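Local coordinates for protein BIFUNCTIONAL PROTEIN Proline utilization A (PutA) (Corynebacterium freiburgense, PDB 5UX5) that oxidises proline to glutamate in two steps, coupling an FAD-dependent proline dehydrogenase with an NAD-dependent aldehyde dehydrogenase in one chain, at residues 614-624 / 642-651; 585-593 / 659-670. One frame throughout, in Å; residues are numbered along the deposited sequence.

Interaction 1: 614-624 / 642-651; sequences KAILKPAPEVR and DLVQLMHTDE. With NAD (nicotinamide-adenine-dinucleotide), chain F.
Leu617 and Leu646 lie side by side in neighbouring parallel strands, the outer beta-alpha-beta unit of the NAD-binding Rossmann-type domain of the aldehyde dehydrogenase module. In such sheets parallel strands build the core, while loops at their C-terminal ends bind the dinucleotide. Ala615 and Leu617 alternate with Leu643, Gln645 and Met647 in four backbone hydrogen bonds, among them Met647 N to Leu617 O at 2.9 Å, and the strand axes diverge by only 17°. This paired length is the closely packed, largely buried part of the contact. Both leucines carry CG opposite the backbone N (chi1 169° and 180°), and they point the same way, with CD1 of Leu646 3.6 Å from CG of Leu617. That methyl also meets CG of Pro619, and helices 599-611 and 624-636 pack on this face. On the other face the CD1 end of Ile616 reaches SD of Met647 at 3.6 Å, beside helix 499-511.

Past the strand ends, segments 614-624 and 642-651 are joined by side chains. The His648 ring takes CG of Pro619 at its edge, 3.6 Å from ND1, while the aliphatic chain of Arg624 slides by in the reverse direction; NE2 of His648 is hydrogen-bonded to Glu628. The looser side, facing solvent, has Asp642 and Glu651 at its two ends. There OE1 of Glu651 accepts a hydrogen bond from O2B of the NAD adenosine ribose, and its CG lies 3.6 Å from adenine C5A. Lys618 NZ and Glu651 OE1 stand 4.5 Å apart, beyond a salt bridge, with hydroxyl O2B between them. Lys618 is bent at chi2 and chi3, and its NZ donates to NAD O3B at 2.8 Å and to Pro619 O at 3.1 Å, standing above that carbonyl plane.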
loop_
_atom_site.group_PDB
_atom_site.type_symbol
_atom_site.label_atom_id
_atom_site.label_comp_id
_atom_site.label_asym_id
_atom_site.label_seq_id
_atom_site.Cartn_x
_atom_site.Cartn_y
_atom_site.Cartn_z
ATOM N N LYS A 614 -4.732 -29.084 16.046
ATOM C CA LYS A 614 -6.006 -28.981 15.334
ATOM C C LYS A 614 -6.617 -27.600 15.588
ATOM O O LYS A 614 -6.295 -26.929 16.576
ATOM C CB LYS A 614 -6.982 -30.091 15.776
ATOM C CG LYS A 614 -6.734 -31.457 15.095
ATOM C CD LYS A 614 -5.474 -32.206 15.550
ATOM C CE LYS A 614 -5.763 -33.130 16.737
ATOM N NZ LYS A 614 -4.608 -33.331 17.671
ATOM N N ALA A 615 -7.446 -27.133 14.659
ATOM C CA ALA A 615 -8.034 -25.805 14.820
ATOM C C ALA A 615 -9.542 -25.837 14.651
ATOM O O ALA A 615 -10.067 -26.473 13.725
ATOM C CB ALA A 615 -7.443 -24.806 13.841
ATOM N N ILE A 616 -10.227 -25.104 15.528
ATOM C CA ILE A 616 -11.636 -24.768 15.359
ATOM C C ILE A 616 -11.727 -23.304 14.959
ATOM O O ILE A 616 -11.211 -22.422 15.660
ATOM C CB ILE A 616 -12.456 -25.044 16.623
ATOM C CG1 ILE A 616 -12.703 -26.542 16.772
ATOM C CG2 ILE A 616 -13.755 -24.324 16.547
ATOM C CD1 ILE A 616 -13.333 -26.931 18.084
ATOM N N LEU A 617 -12.342 -23.056 13.810
ATOM C CA LEU A 617 -12.638 -21.711 13.347
ATOM C C LEU A 617 -14.066 -21.362 13.743
ATOM O O LEU A 617 -15.021 -22.023 13.303
ATOM C CB LEU A 617 -12.455 -21.602 11.830
ATOM C CG LEU A 617 -12.979 -20.327 11.136
ATOM C CD1 LEU A 617 -12.440 -19.067 11.780
ATOM C CD2 LEU A 617 -12.612 -20.339 9.651
ATOM N N LYS A 618 -14.206 -20.324 14.564
ATOM C CA LYS A 618 -15.519 -19.781 14.908
ATOM C C LYS A 618 -15.597 -18.350 14.373
ATOM O O LYS A 618 -15.122 -17.406 15.027
ATOM C CB LYS A 618 -15.739 -19.849 16.426
ATOM C CG LYS A 618 -17.165 -19.570 16.881
ATOM C CD LYS A 618 -17.284 -18.127 17.219
ATOM C CE LYS A 618 -18.610 -17.586 16.906
ATOM N NZ LYS A 618 -18.379 -16.137 16.757
ATOM N N PRO A 619 -16.190 -18.126 13.210
ATOM C CA PRO A 619 -16.135 -16.793 12.596
ATOM C C PRO A 619 -17.191 -15.828 13.129
ATOM O O PRO A 619 -18.250 -16.209 13.651
ATOM C CB PRO A 619 -16.389 -17.087 11.120
ATOM C CG PRO A 619 -17.102 -18.402 11.085
ATOM C CD PRO A 619 -17.025 -19.052 12.436
ATOM N N ALA A 620 -16.888 -14.543 12.967
ATOM C CA ALA A 620 -17.818 -13.521 13.435
ATOM C C ALA A 620 -19.160 -13.666 12.719
ATOM O O ALA A 620 -19.198 -13.907 11.508
ATOM C CB ALA A 620 -17.246 -12.121 13.216
ATOM N N PRO A 621 -20.274 -13.521 13.426
ATOM C CA PRO A 621 -21.575 -13.845 12.814
ATOM C C PRO A 621 -21.939 -12.997 11.597
ATOM O O PRO A 621 -22.711 -13.464 10.757
ATOM C CB PRO A 621 -22.560 -13.647 13.972
ATOM C CG PRO A 621 -21.882 -12.753 14.905
ATOM C CD PRO A 621 -20.413 -13.052 14.808
ATOM N N GLU A 622 -21.382 -11.797 11.440
ATOM C CA GLU A 622 -21.675 -10.991 10.256
ATOM C C GLU A 622 -21.091 -11.589 8.980
ATOM O O GLU A 622 -21.511 -11.197 7.889
ATOM C CB GLU A 622 -21.121 -9.566 10.412
ATOM C CG GLU A 622 -21.759 -8.673 11.482
ATOM C CD GLU A 622 -21.266 -8.980 12.901
ATOM O OE1 GLU A 622 -20.374 -9.830 13.055
ATOM O OE2 GLU A 622 -21.745 -8.341 13.859
ATOM N N VAL A 623 -20.113 -12.495 9.072
ATOM C CA VAL A 623 -19.395 -12.891 7.861
ATOM C C VAL A 623 -19.297 -14.404 7.744
ATOM O O VAL A 623 -18.270 -14.942 7.322
ATOM C CB VAL A 623 -18.003 -12.236 7.791
ATOM C CG1 VAL A 623 -18.136 -10.770 7.423
ATOM C CG2 VAL A 623 -17.298 -12.352 9.089
ATOM N N ARG A 624 -20.397 -15.096 8.026
ATOM C CA ARG A 624 -20.363 -16.552 8.049
ATOM C C ARG A 624 -20.195 -17.126 6.655
ATOM O O ARG A 624 -19.658 -18.226 6.505
ATOM C CB ARG A 624 -21.630 -17.097 8.700
ATOM C CG ARG A 624 -21.699 -16.862 10.175
ATOM C CD ARG A 624 -22.927 -17.492 10.748
ATOM N NE ARG A 624 -22.908 -17.457 12.212
ATOM C CZ ARG A 624 -23.865 -16.928 12.979
ATOM N NH1 ARG A 624 -24.958 -16.387 12.433
ATOM N NH2 ARG A 624 -23.736 -16.958 14.302
ATOM N N ASP A 642 -10.923 -33.839 10.059
ATOM C CA ASP A 642 -10.070 -34.312 11.146
ATOM C C ASP A 642 -8.958 -33.334 11.493
ATOM O O ASP A 642 -8.163 -33.609 12.400
ATOM C CB ASP A 642 -9.470 -35.669 10.786
ATOM C CG ASP A 642 -8.907 -35.706 9.370
ATOM O OD1 ASP A 642 -9.109 -34.722 8.617
ATOM O OD2 ASP A 642 -8.274 -36.728 9.013
ATOM N N LEU A 643 -8.888 -32.201 10.814
ATOM C CA LEU A 643 -7.814 -31.240 11.005
ATOM C C LEU A 643 -8.321 -29.870 11.403
ATOM O O LEU A 643 -7.817 -29.267 12.354
ATOM C CB LEU A 643 -7.018 -31.105 9.709
ATOM C CG LEU A 643 -5.607 -31.656 9.649
ATOM C CD1 LEU A 643 -5.066 -31.143 8.354
ATOM C CD2 LEU A 643 -4.791 -31.158 10.819
ATOM N N VAL A 644 -9.279 -29.347 10.656
ATOM C CA VAL A 644 -9.881 -28.048 10.887
ATOM C C VAL A 644 -11.385 -28.213 10.876
ATOM O O VAL A 644 -11.927 -28.920 10.023
ATOM C CB VAL A 644 -9.440 -27.044 9.815
ATOM C CG1 VAL A 644 -10.346 -25.834 9.842
ATOM C CG2 VAL A 644 -7.984 -26.672 10.058
ATOM N N GLN A 645 -12.057 -27.577 11.828
ATOM C CA GLN A 645 -13.499 -27.696 11.972
ATOM C C GLN A 645 -14.099 -26.300 12.109
ATOM O O GLN A 645 -13.609 -25.488 12.898
ATOM C CB GLN A 645 -13.818 -28.593 13.163
ATOM C CG GLN A 645 -15.208 -29.157 13.174
ATOM C CD GLN A 645 -15.432 -30.219 12.126
ATOM O OE1 GLN A 645 -15.804 -29.906 10.990
ATOM N NE2 GLN A 645 -15.240 -31.477 12.501
ATOM N N LEU A 646 -15.098 -25.998 11.278
ATOM C CA LEU A 646 -15.760 -24.695 11.244
ATOM C C LEU A 646 -17.029 -24.796 12.073
ATOM O O LEU A 646 -17.896 -25.619 11.767
ATOM C CB LEU A 646 -16.096 -24.304 9.807
ATOM C CG LEU A 646 -16.796 -22.990 9.423
ATOM C CD1 LEU A 646 -16.054 -21.771 9.866
ATOM C CD2 LEU A 646 -16.948 -22.953 7.925
ATOM N N MET A 647 -17.130 -23.994 13.132
ATOM C CA MET A 647 -18.229 -24.110 14.088
ATOM C C MET A 647 -18.921 -22.757 14.237
ATOM O O MET A 647 -18.401 -21.859 14.912
ATOM C CB MET A 647 -17.745 -24.617 15.455
ATOM C CG MET A 647 -17.134 -26.016 15.494
ATOM S SD MET A 647 -16.859 -26.673 17.198
ATOM C CE MET A 647 -18.530 -26.736 17.875
ATOM N N HIS A 648 -20.117 -22.630 13.658
ATOM C CA HIS A 648 -20.927 -21.420 13.830
ATOM C C HIS A 648 -21.718 -21.515 15.137
ATOM O O HIS A 648 -22.940 -21.661 15.160
ATOM C CB HIS A 648 -21.869 -21.212 12.647
ATOM C CG HIS A 648 -21.187 -21.142 11.316
ATOM N ND1 HIS A 648 -20.278 -20.158 10.993
ATOM C CD2 HIS A 648 -21.321 -21.913 10.207
ATOM C CE1 HIS A 648 -19.870 -20.335 9.746
ATOM N NE2 HIS A 648 -20.487 -21.394 9.247
ATOM N N THR A 649 -20.994 -21.440 16.249
ATOM C CA THR A 649 -21.666 -21.396 17.537
ATOM C C THR A 649 -22.314 -20.035 17.728
ATOM O O THR A 649 -21.867 -19.016 17.181
ATOM C CB THR A 649 -20.697 -21.655 18.708
ATOM O OG1 THR A 649 -19.858 -20.506 18.916
ATOM C CG2 THR A 649 -19.820 -22.869 18.454
ATOM N N ASP A 650 -23.381 -20.028 18.519
ATOM C CA ASP A 650 -23.963 -18.783 18.968
ATOM C C ASP A 650 -23.013 -18.124 19.966
ATOM O O ASP A 650 -21.896 -18.574 20.190
ATOM C CB ASP A 650 -25.341 -19.009 19.589
ATOM C CG ASP A 650 -25.310 -19.999 20.728
ATOM O OD1 ASP A 650 -24.222 -20.183 21.325
ATOM O OD2 ASP A 650 -26.370 -20.589 21.045
ATOM N N GLU A 651 -23.464 -17.022 20.539
ATOM C CA GLU A 651 -22.801 -16.340 21.632
ATOM C C GLU A 651 -23.572 -16.531 22.933
ATOM O O GLU A 651 -23.577 -15.651 23.796
ATOM C CB GLU A 651 -22.643 -14.864 21.283
ATOM C CG GLU A 651 -21.757 -14.660 20.065
ATOM C CD GLU A 651 -21.469 -13.195 19.772
ATOM O OE1 GLU A 651 -20.771 -12.912 18.762
ATOM O OE2 GLU A 651 -21.898 -12.325 20.568
HETATM P PA NAD F . -16.228 -9.232 19.423
HETATM O O1A NAD F . -14.943 -8.812 20.219
HETATM O O2A NAD F . -17.494 -9.066 20.329
HETATM O O5B NAD F . -16.141 -10.751 19.025
HETATM C C5B NAD F . -15.238 -11.251 18.070
HETATM C C4B NAD F . -15.400 -12.765 17.938
HETATM O O4B NAD F . -15.625 -13.430 19.185
HETATM C C3B NAD F . -16.512 -13.122 17.001
HETATM O O3B NAD F . -16.266 -14.315 16.346
HETATM C C2B NAD F . -17.601 -13.214 17.994
HETATM O O2B NAD F . -18.777 -13.765 17.516
HETATM C C1B NAD F . -16.930 -13.974 19.093
HETATM N N9A NAD F . -17.652 -13.884 20.356
HETATM C C8A NAD F . -17.905 -12.741 21.093
HETATM N N7A NAD F . -18.606 -13.059 22.201
HETATM C C5A NAD F . -18.841 -14.442 22.236
HETATM C C6A NAD F . -19.475 -15.315 23.114
HETATM N N6A NAD F . -20.119 -14.863 24.322
HETATM N N1A NAD F . -19.503 -16.629 22.833
HETATM C C2A NAD F . -18.930 -17.132 21.710
HETATM N N3A NAD F . -18.294 -16.310 20.830
HETATM C C4A NAD F . -18.234 -14.982 21.062
HETATM O O3 NAD F . -16.232 -8.339 18.096
HETATM P PN NAD F . -17.475 -7.672 17.321
HETATM O O1N NAD F . -18.808 -7.793 18.031
HETATM O O2N NAD F . -17.687 -8.454 16.058
HETATM O O5D NAD F . -17.054 -6.138 17.078
HETATM C C5D NAD F . -16.786 -5.344 18.225
HETATM C C4D NAD F . -15.727 -4.248 18.082
HETATM O O4D NAD F . -14.422 -4.690 17.789
HETATM C C3D NAD F . -15.951 -3.197 17.051
HETATM O O3D NAD F . -17.053 -2.395 17.268
HETATM C C2D NAD F . -14.707 -2.434 17.280
HETATM O O2D NAD F . -14.954 -1.413 18.181
HETATM C C1D NAD F . -13.717 -3.468 17.765
#

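Interaction 2: 585-593 / 659-670; sequences HNLVVVASP and MSHPDVDAIILT. With NAD (nicotinamide-adenine-dinucleotide), chain F.
Val589 sets its branched side chain against Val664 and Met659, on one face of a parallel strand pair in the Rossmann-type NAD-binding domain. Here strand 580-591 runs beside strand 666-670. CG2 of Val589 meets CG1 of Val664 at 3.5 Å, the two side chains crossing at about a right angle, while the other methyl, CG1, receives the sulfur of Met659. Because Met659 folds at chi2 (-49°), its chain turns past the valine and drops CE over the low relief left by Ala591, with CE and Ala591 CB 3.7 Å apart. Large Val589 and small Ala591 thus form a step that the methionine follows, and beyond it the same CE comes near the adenine of NAD. Ile667 and Leu669 lie on the same face, CD1 of Leu669 approaching the NAD ribose.

The opposite face is built of Val588, Val590, Ala666 and Ile668. There the CD1 tip of Ile668 slips in beside Val588 CG1 at 3.8 Å. At one end of the pair the small CB of Ala666 sits by the His585 ring, and CB of Asp665 lies over one face of that ring in a CH-pi contact, 3.8 Å from the ring centroid. At the other end Pro593 fits obliquely against CB and CG2 of Thr670, and Ser592 O accepts a hydrogen bond from NAD O3B. Asp665 also fastens the strand entry: Asn586 N (2.8 Å) and Leu587 N (3.2 Å) reach the anti side of its OD2 from opposite faces of the carboxylate plane.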
loop_
_atom_site.group_PDB
_atom_site.type_symbol
_atom_site.label_atom_id
_atom_site.label_comp_id
_atom_site.label_asym_id
_atom_site.label_seq_id
_atom_site.Cartn_x
_atom_site.Cartn_y
_atom_site.Cartn_z
ATOM N N HIS A 585 0.413 -27.473 21.246
ATOM C CA HIS A 585 -0.954 -27.658 21.708
ATOM C C HIS A 585 -1.647 -28.750 20.890
ATOM O O HIS A 585 -1.249 -29.040 19.754
ATOM C CB HIS A 585 -1.744 -26.347 21.545
ATOM C CG HIS A 585 -1.277 -25.222 22.411
ATOM N ND1 HIS A 585 -1.422 -23.901 22.045
ATOM C CD2 HIS A 585 -0.721 -25.211 23.644
ATOM C CE1 HIS A 585 -0.945 -23.123 23.001
ATOM N NE2 HIS A 585 -0.517 -23.896 23.982
ATOM N N ASN A 586 -2.712 -29.332 21.435
ATOM C CA ASN A 586 -3.538 -30.247 20.662
ATOM C C ASN A 586 -4.636 -29.544 19.868
ATOM O O ASN A 586 -4.954 -29.980 18.753
ATOM C CB ASN A 586 -4.131 -31.286 21.600
ATOM C CG ASN A 586 -3.060 -32.182 22.180
ATOM O OD1 ASN A 586 -2.044 -32.438 21.524
ATOM N ND2 ASN A 586 -3.270 -32.668 23.395
ATOM N N LEU A 587 -5.196 -28.456 20.401
ATOM C CA LEU A 587 -6.389 -27.823 19.839
ATOM C C LEU A 587 -6.342 -26.326 20.110
ATOM O O LEU A 587 -6.172 -25.912 21.259
ATOM C CB LEU A 587 -7.669 -28.426 20.435
ATOM C CG LEU A 587 -9.061 -27.896 20.094
ATOM C CD1 LEU A 587 -9.396 -27.904 18.597
ATOM C CD2 LEU A 587 -10.092 -28.699 20.853
ATOM N N VAL A 588 -6.483 -25.522 19.057
ATOM C CA VAL A 588 -6.615 -24.076 19.170
ATOM C C VAL A 588 -7.969 -23.654 18.611
ATOM O O VAL A 588 -8.399 -24.162 17.573
ATOM C CB VAL A 588 -5.484 -23.355 18.427
ATOM C CG1 VAL A 588 -5.757 -21.858 18.419
ATOM C CG2 VAL A 588 -4.135 -23.687 19.068
ATOM N N VAL A 589 -8.625 -22.699 19.280
ATOM C CA VAL A 589 -9.857 -22.097 18.783
ATOM C C VAL A 589 -9.536 -20.709 18.230
ATOM O O VAL A 589 -8.838 -19.914 18.885
ATOM C CB VAL A 589 -10.919 -22.024 19.888
ATOM C CG1 VAL A 589 -12.116 -21.134 19.434
ATOM C CG2 VAL A 589 -11.372 -23.409 20.249
ATOM N N VAL A 590 -10.029 -20.422 17.018
ATOM C CA VAL A 590 -9.822 -19.130 16.362
ATOM C C VAL A 590 -11.162 -18.416 16.271
ATOM O O VAL A 590 -12.038 -18.800 15.481
ATOM C CB VAL A 590 -9.193 -19.270 14.968
ATOM C CG1 VAL A 590 -9.047 -17.906 14.346
ATOM C CG2 VAL A 590 -7.848 -19.930 15.049
ATOM N N ALA A 591 -11.314 -17.367 17.066
ATOM C CA ALA A 591 -12.501 -16.522 17.068
ATOM C C ALA A 591 -12.150 -15.237 16.321
ATOM O O ALA A 591 -11.344 -14.437 16.793
ATOM C CB ALA A 591 -12.976 -16.259 18.496
ATOM N N SER A 592 -12.720 -15.066 15.143
ATOM C CA SER A 592 -12.303 -14.062 14.176
ATOM C C SER A 592 -13.334 -12.937 14.051
ATOM O O SER A 592 -14.498 -13.095 14.447
ATOM C CB SER A 592 -12.084 -14.735 12.814
ATOM O OG SER A 592 -13.284 -15.329 12.351
ATOM N N PRO A 593 -12.927 -11.764 13.548
ATOM C CA PRO A 593 -13.873 -10.643 13.432
ATOM C C PRO A 593 -14.482 -10.565 12.043
ATOM O O PRO A 593 -14.289 -11.494 11.245
ATOM C CB PRO A 593 -12.994 -9.428 13.716
ATOM C CG PRO A 593 -11.642 -9.850 13.123
ATOM C CD PRO A 593 -11.548 -11.355 13.234
ATOM N N MET A 659 -15.581 -21.587 24.054
ATOM C CA MET A 659 -14.433 -20.784 24.461
ATOM C C MET A 659 -13.894 -21.208 25.815
ATOM O O MET A 659 -12.714 -20.983 26.093
ATOM C CB MET A 659 -14.767 -19.300 24.515
ATOM C CG MET A 659 -15.242 -18.737 23.221
ATOM S SD MET A 659 -14.212 -19.151 21.812
ATOM C CE MET A 659 -15.224 -18.449 20.485
ATOM N N SER A 660 -14.736 -21.751 26.692
ATOM C CA SER A 660 -14.273 -22.162 28.014
ATOM C C SER A 660 -13.874 -23.630 28.066
ATOM O O SER A 660 -13.587 -24.148 29.152
ATOM C CB SER A 660 -15.344 -21.894 29.082
ATOM O OG SER A 660 -16.417 -22.828 29.004
ATOM N N HIS A 661 -13.860 -24.311 26.931
ATOM C CA HIS A 661 -13.818 -25.762 26.972
ATOM C C HIS A 661 -12.518 -26.263 27.611
ATOM O O HIS A 661 -11.431 -25.740 27.322
ATOM C CB HIS A 661 -13.998 -26.343 25.572
ATOM C CG HIS A 661 -14.225 -27.811 25.595
ATOM N ND1 HIS A 661 -13.225 -28.710 25.919
ATOM C CD2 HIS A 661 -15.354 -28.535 25.439
ATOM C CE1 HIS A 661 -13.721 -29.931 25.898
ATOM N NE2 HIS A 661 -15.014 -29.853 25.618
ATOM N N PRO A 662 -12.589 -27.255 28.502
ATOM C CA PRO A 662 -11.365 -27.706 29.201
ATOM C C PRO A 662 -10.285 -28.221 28.274
ATOM O O PRO A 662 -9.119 -28.170 28.654
ATOM C CB PRO A 662 -11.861 -28.822 30.120
ATOM C CG PRO A 662 -13.359 -28.594 30.232
ATOM C CD PRO A 662 -13.802 -27.950 28.965
ATOM N N ASP A 663 -10.622 -28.695 27.071
ATOM C CA ASP A 663 -9.655 -29.265 26.138
ATOM C C ASP A 663 -9.231 -28.303 25.034
ATOM O O ASP A 663 -8.658 -28.746 24.032
ATOM C CB ASP A 663 -10.204 -30.534 25.488
ATOM C CG ASP A 663 -10.576 -31.592 26.503
ATOM O OD1 ASP A 663 -9.817 -31.766 27.483
ATOM O OD2 ASP A 663 -11.640 -32.242 26.323
ATOM N N VAL A 664 -9.531 -27.016 25.153
ATOM C CA VAL A 664 -9.017 -26.036 24.206
ATOM C C VAL A 664 -7.752 -25.434 24.814
ATOM O O VAL A 664 -7.793 -24.872 25.911
ATOM C CB VAL A 664 -10.073 -24.964 23.875
ATOM C CG1 VAL A 664 -9.472 -23.841 23.109
ATOM C CG2 VAL A 664 -11.211 -25.584 23.082
ATOM N N ASP A 665 -6.622 -25.584 24.119
ATOM C CA ASP A 665 -5.351 -25.161 24.688
ATOM C C ASP A 665 -5.096 -23.679 24.495
ATOM O O ASP A 665 -4.405 -23.059 25.318
ATOM C CB ASP A 665 -4.200 -25.970 24.090
ATOM C CG ASP A 665 -4.338 -27.436 24.372
ATOM O OD1 ASP A 665 -4.533 -27.767 25.559
ATOM O OD2 ASP A 665 -4.280 -28.256 23.428
ATOM N N ALA A 666 -5.664 -23.083 23.457
ATOM C CA ALA A 666 -5.507 -21.643 23.308
ATOM C C ALA A 666 -6.623 -21.090 22.448
ATOM O O ALA A 666 -7.171 -21.782 21.584
ATOM C CB ALA A 666 -4.166 -21.265 22.687
ATOM N N ILE A 667 -6.919 -19.819 22.675
ATOM C CA ILE A 667 -7.818 -19.048 21.836
ATOM C C ILE A 667 -6.986 -17.981 21.150
ATOM O O ILE A 667 -6.210 -17.274 21.812
ATOM C CB ILE A 667 -8.948 -18.407 22.652
ATOM C CG1 ILE A 667 -9.855 -19.484 23.238
ATOM C CG2 ILE A 667 -9.741 -17.430 21.781
ATOM C CD1 ILE A 667 -10.865 -18.942 24.215
ATOM N N ILE A 668 -7.089 -17.921 19.822
ATOM C CA ILE A 668 -6.631 -16.778 19.046
ATOM C C ILE A 668 -7.856 -15.929 18.731
ATOM O O ILE A 668 -8.794 -16.405 18.080
ATOM C CB ILE A 668 -5.932 -17.206 17.756
ATOM C CG1 ILE A 668 -4.755 -18.138 18.046
ATOM C CG2 ILE A 668 -5.493 -15.969 17.017
ATOM C CD1 ILE A 668 -4.173 -18.750 16.791
ATOM N N LEU A 669 -7.875 -14.700 19.242
ATOM C CA LEU A 669 -9.034 -13.820 19.198
ATOM C C LEU A 669 -8.655 -12.467 18.626
ATOM O O LEU A 669 -7.612 -11.913 18.974
ATOM C CB LEU A 669 -9.614 -13.613 20.597
ATOM C CG LEU A 669 -10.580 -12.463 20.863
ATOM C CD1 LEU A 669 -11.876 -12.729 20.158
ATOM C CD2 LEU A 669 -10.798 -12.289 22.372
ATOM N N THR A 670 -9.527 -11.924 17.782
ATOM C CA THR A 670 -9.401 -10.577 17.248
ATOM C C THR A 670 -10.747 -9.897 17.433
ATOM O O THR A 670 -11.727 -10.304 16.817
ATOM C CB THR A 670 -9.022 -10.574 15.768
ATOM O OG1 THR A 670 -7.866 -11.401 15.560
ATOM C CG2 THR A 670 -8.762 -9.145 15.294
HETATM P PA NAD F . -16.228 -9.232 19.423
HETATM O O1A NAD F . -14.943 -8.812 20.219
HETATM O O2A NAD F . -17.494 -9.066 20.329
HETATM O O5B NAD F . -16.141 -10.751 19.025
HETATM C C5B NAD F . -15.238 -11.251 18.070
HETATM C C4B NAD F . -15.400 -12.765 17.938
HETATM O O4B NAD F . -15.625 -13.430 19.185
HETATM C C3B NAD F . -16.512 -13.122 17.001
HETATM O O3B NAD F . -16.266 -14.315 16.346
HETATM C C2B NAD F . -17.601 -13.214 17.994
HETATM O O2B NAD F . -18.777 -13.765 17.516
HETATM C C1B NAD F . -16.930 -13.974 19.093
HETATM N N9A NAD F . -17.652 -13.884 20.356
HETATM C C8A NAD F . -17.905 -12.741 21.093
HETATM N N7A NAD F . -18.606 -13.059 22.201
HETATM C C5A NAD F . -18.841 -14.442 22.236
HETATM C C6A NAD F . -19.475 -15.315 23.114
HETATM N N6A NAD F . -20.119 -14.863 24.322
HETATM N N1A NAD F . -19.503 -16.629 22.833
HETATM C C2A NAD F . -18.930 -17.132 21.710
HETATM N N3A NAD F . -18.294 -16.310 20.830
HETATM C C4A NAD F . -18.234 -14.982 21.062
HETATM O O3 NAD F . -16.232 -8.339 18.096
HETATM P PN NAD F . -17.475 -7.672 17.321
HETATM O O1N NAD F . -18.808 -7.793 18.031
HETATM O O2N NAD F . -17.687 -8.454 16.058
HETATM O O5D NAD F . -17.054 -6.138 17.078
HETATM C C5D NAD F . -16.786 -5.344 18.225
HETATM C C4D NAD F . -15.727 -4.248 18.082
HETATM O O4D NAD F . -14.422 -4.690 17.789
HETATM C C3D NAD F . -15.951 -3.197 17.051
HETATM O O3D NAD F . -17.053 -2.395 17.268
HETATM C C2D NAD F . -14.707 -2.434 17.280
HETATM O O2D NAD F . -14.954 -1.413 18.181
HETATM C C1D NAD F . -13.717 -3.468 17.765
#

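From the N terminus, strand 580-591 comes first and helix 599-611 leads to strand 614-618, which lies against it. Helix 624-636 then carries the chain over to strand 644-646, where interaction 1 closes the shorter loop. The chain next passes through helix 653-659 and returns to the far side of strand 580-591, so that interaction 2 closes a longer loop with interaction 1 wholly within it; the two nest and do not cross. The resulting strand order is 644-646, 614-618, 580-591, 666-670. Between the contacts the sheet is continuous, Lys618 N lying 2.8 Å from Val590 O, and the chain segments at the C-terminal strand ends share one NAD.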